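Acyl-coenzyme A oxidase 3 (Yarrowia lipolytica, PDB 5YS9) oxidises acyl-CoA thioesters to trans-2-enoyl-CoA with FAD and molecular oxygen, releasing hydrogen peroxide in peroxisomal fatty acid beta-oxidation. Local coordinates at residues Gly112-Gly117 with Ser640-Asn645. Numbering follows the deposited sequence.
Sequences GIVDMG and SDWFIN
Ser640 O accepts two backbone N-H groups, weakly from Phe643 N at 3.0 Å and from Ile644 N at 3.1 Å, winding the single-turn helix 641-644 that carries Trp642 and Phe643 to Val114 and Ile113. Val114 divides its branches. CG1, anti to the carbonyl carbon (chi1 -70°), presses tightly on Phe643 O at 3.1 Å and also reaches Asn645 CB, whereas CG2 meets Trp642 CZ3 at 3.6 Å. Trp642 in turn lays CE3 over the centre of one face of the Phe643 ring, 3.7 Å above its plane. Ile113 brings its branched CB to the edge of that ring, 4.1 Å from Phe643 CD1. The contact joins the turn between helices 101-111 and 116-136, in the N-terminal part of the acyl-CoA oxidase fold, to its C-terminal helical part; helix 49-63 packs on Phe643, and helix 300-330 on Ile113. With an alanine in place of Val114, both methyls go, and a gap would probably open beside the Trp642 indole and Phe643 O. Asparagine tolerates positive phi, which suits Asn645 as the helix ends. Asp115, an N-cap, accepts weakly from Gly117 N through OD1, while OD2 makes a salt bridge with Arg88 and a hydrogen bond with Thr118 OG1.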
ATOM      1  N   GLY A 112      -9.676  -8.283  16.150  1.00 37.23           N
ATOM      2  CA  GLY A 112      -9.166  -8.010  14.817  1.00 35.35           C
ATOM      3  C   GLY A 112      -8.329  -6.751  14.711  1.00 34.75           C
ATOM      4  O   GLY A 112      -7.650  -6.547  13.729  1.00 37.05           O
ATOM      5  N   ILE A 113      -8.382  -5.897  15.715  1.00 34.46           N
ATOM      6  CA  ILE A 113      -7.477  -4.751  15.812  1.00 35.05           C
ATOM      7  C   ILE A 113      -5.999  -5.174  15.921  1.00 32.11           C
ATOM      8  O   ILE A 113      -5.127  -4.492  15.420  1.00 31.30           O
ATOM      9  CB  ILE A 113      -7.831  -3.862  17.012  1.00 33.92           C
ATOM     10  CG1 ILE A 113      -9.286  -3.378  16.882  1.00 35.91           C
ATOM     11  CG2 ILE A 113      -6.904  -2.646  17.103  1.00 34.01           C
ATOM     12  CD1 ILE A 113      -9.865  -2.713  18.133  1.00 37.62           C
ATOM     13  N   VAL A 114      -5.732  -6.299  16.554  1.00 31.67           N
ATOM     14  CA  VAL A 114      -4.361  -6.826  16.675  1.00 31.84           C
ATOM     15  C   VAL A 114      -4.088  -8.239  16.174  1.00 33.57           C
ATOM     16  O   VAL A 114      -2.938  -8.598  15.953  1.00 36.84           O
ATOM     17  CB  VAL A 114      -3.896  -6.740  18.108  1.00 34.19           C
ATOM     18  CG1 VAL A 114      -3.677  -5.282  18.458  1.00 36.74           C
ATOM     19  CG2 VAL A 114      -4.891  -7.388  19.071  1.00 33.75           C
ATOM     20  N   ASP A 115      -5.118  -9.035  15.925  1.00 36.08           N
ATOM     21  CA  ASP A 115      -4.908 -10.375  15.341  1.00 37.75           C
ATOM     22  C   ASP A 115      -5.946 -10.632  14.243  1.00 35.07           C
ATOM     23  O   ASP A 115      -7.032 -11.092  14.485  1.00 39.00           O
ATOM     24  CB  ASP A 115      -4.940 -11.427  16.480  1.00 38.20           C
ATOM     25  CG  ASP A 115      -4.512 -12.791  16.021  1.00 36.53           C
ATOM     26  OD1 ASP A 115      -4.336 -12.915  14.798  1.00 36.83           O
ATOM     27  OD2 ASP A 115      -4.385 -13.725  16.864  1.00 34.22           O
ATOM     28  N   MET A 116      -5.618 -10.285  13.021  1.00 36.54           N
ATOM     29  CA  MET A 116      -6.562 -10.504  11.938  1.00 36.86           C
ATOM     30  C   MET A 116      -6.544 -11.951  11.422  1.00 34.65           C
ATOM     31  O   MET A 116      -7.383 -12.310  10.655  1.00 34.44           O
ATOM     32  CB  MET A 116      -6.281  -9.541  10.817  1.00 39.05           C
ATOM     33  CG  MET A 116      -6.326  -8.079  11.237  1.00 41.02           C
ATOM     34  SD  MET A 116      -6.224  -6.878   9.878  1.00 40.77           S
ATOM     35  CE  MET A 116      -4.925  -5.854  10.568  1.00 36.47           C
ATOM     36  N   GLY A 117      -5.580 -12.772  11.836  1.00 34.27           N
ATOM     37  CA  GLY A 117      -5.510 -14.143  11.415  1.00 32.11           C
ATOM     38  C   GLY A 117      -6.433 -15.029  12.216  1.00 33.14           C
ATOM     39  O   GLY A 117      -7.252 -15.743  11.658  1.00 36.41           O
ATOM     40  N   SER A 640      -5.802   0.605  24.911  1.00 30.17           N
ATOM     41  CA  SER A 640      -4.672   0.361  25.781  1.00 30.15           C
ATOM     42  C   SER A 640      -3.439   0.055  24.922  1.00 32.16           C
ATOM     43  O   SER A 640      -3.529  -0.180  23.698  1.00 29.70           O
ATOM     44  CB  SER A 640      -4.946  -0.810  26.734  1.00 27.99           C
ATOM     45  OG  SER A 640      -5.105  -2.019  26.001  1.00 28.91           O
ATOM     46  N   ASP A 641      -2.286   0.050  25.585  1.00 30.44           N
ATOM     47  CA  ASP A 641      -1.067  -0.154  24.899  1.00 29.55           C
ATOM     48  C   ASP A 641      -1.066  -1.560  24.243  1.00 31.46           C
ATOM     49  O   ASP A 641      -0.430  -1.783  23.218  1.00 31.55           O
ATOM     50  CB  ASP A 641       0.094  -0.005  25.859  1.00 30.44           C
ATOM     51  CG  ASP A 641       0.395   1.437  26.234  1.00 30.34           C
ATOM     52  OD1 ASP A 641      -0.115   2.357  25.579  1.00 26.92           O
ATOM     53  OD2 ASP A 641       1.212   1.629  27.182  1.00 32.15           O
ATOM     54  N   TRP A 642      -1.798  -2.500  24.819  1.00 31.56           N
ATOM     55  CA  TRP A 642      -1.870  -3.834  24.253  1.00 30.76           C
ATOM     56  C   TRP A 642      -2.501  -3.807  22.858  1.00 33.80           C
ATOM     57  O   TRP A 642      -2.000  -4.521  21.976  1.00 31.17           O
ATOM     58  CB  TRP A 642      -2.627  -4.733  25.194  1.00 31.03           C
ATOM     59  CG  TRP A 642      -2.643  -6.221  24.873  1.00 35.34           C
ATOM     60  CD1 TRP A 642      -1.775  -7.169  25.338  1.00 29.23           C
ATOM     61  CD2 TRP A 642      -3.615  -6.923  24.057  1.00 31.12           C
ATOM     62  NE1 TRP A 642      -2.138  -8.380  24.863  1.00 31.67           N
ATOM     63  CE2 TRP A 642      -3.265  -8.269  24.082  1.00 30.54           C
ATOM     64  CE3 TRP A 642      -4.728  -6.525  23.307  1.00 32.68           C
ATOM     65  CZ2 TRP A 642      -3.978  -9.248  23.380  1.00 29.86           C
ATOM     66  CZ3 TRP A 642      -5.474  -7.510  22.610  1.00 31.84           C
ATOM     67  CH2 TRP A 642      -5.092  -8.853  22.671  1.00 33.34           C
ATOM     68  N   PHE A 643      -3.548  -2.970  22.656  1.00 34.94           N
ATOM     69  CA  PHE A 643      -4.250  -2.829  21.330  1.00 32.52           C
ATOM     70  C   PHE A 643      -3.468  -2.004  20.325  1.00 32.70           C
ATOM     71  O   PHE A 643      -3.562  -2.224  19.093  1.00 27.12           O
ATOM     72  CB  PHE A 643      -5.683  -2.251  21.451  1.00 32.51           C
ATOM     73  CG  PHE A 643      -6.685  -3.242  21.932  1.00 30.58           C
ATOM     74  CD1 PHE A 643      -7.322  -4.076  21.050  1.00 34.12           C
ATOM     75  CD2 PHE A 643      -6.931  -3.397  23.278  1.00 30.87           C
ATOM     76  CE1 PHE A 643      -8.226  -5.048  21.506  1.00 34.24           C
ATOM     77  CE2 PHE A 643      -7.835  -4.343  23.743  1.00 30.11           C
ATOM     78  CZ  PHE A 643      -8.482  -5.167  22.857  1.00 32.02           C
ATOM     79  N   ILE A 644      -2.732  -1.039  20.847  1.00 33.82           N
ATOM     80  CA  ILE A 644      -1.845  -0.225  20.062  1.00 32.56           C
ATOM     81  C   ILE A 644      -0.730  -1.066  19.482  1.00 33.28           C
ATOM     82  O   ILE A 644      -0.392  -0.929  18.328  1.00 33.27           O
ATOM     83  CB  ILE A 644      -1.261   0.900  20.937  1.00 35.51           C
ATOM     84  CG1 ILE A 644      -2.363   1.881  21.324  1.00 33.85           C
ATOM     85  CG2 ILE A 644      -0.114   1.612  20.248  1.00 36.71           C
ATOM     86  CD1 ILE A 644      -2.751   2.823  20.222  1.00 34.47           C
ATOM     87  N   ASN A 645      -0.146  -1.911  20.319  1.00 32.75           N
ATOM     88  CA  ASN A 645       0.839  -2.895  19.914  1.00 33.00           C
ATOM     89  C   ASN A 645       1.964  -2.295  19.093  1.00 31.28           C
ATOM     90  O   ASN A 645       2.409  -2.886  18.129  1.00 30.90           O
ATOM     91  CB  ASN A 645       0.197  -4.080  19.205  1.00 33.85           C
ATOM     92  CG  ASN A 645       1.018  -5.349  19.321  1.00 31.57           C
ATOM     93  OD1 ASN A 645       0.803  -6.287  18.596  1.00 37.27           O
ATOM     94  ND2 ASN A 645       1.955  -5.372  20.235  1.00 27.48           N
TER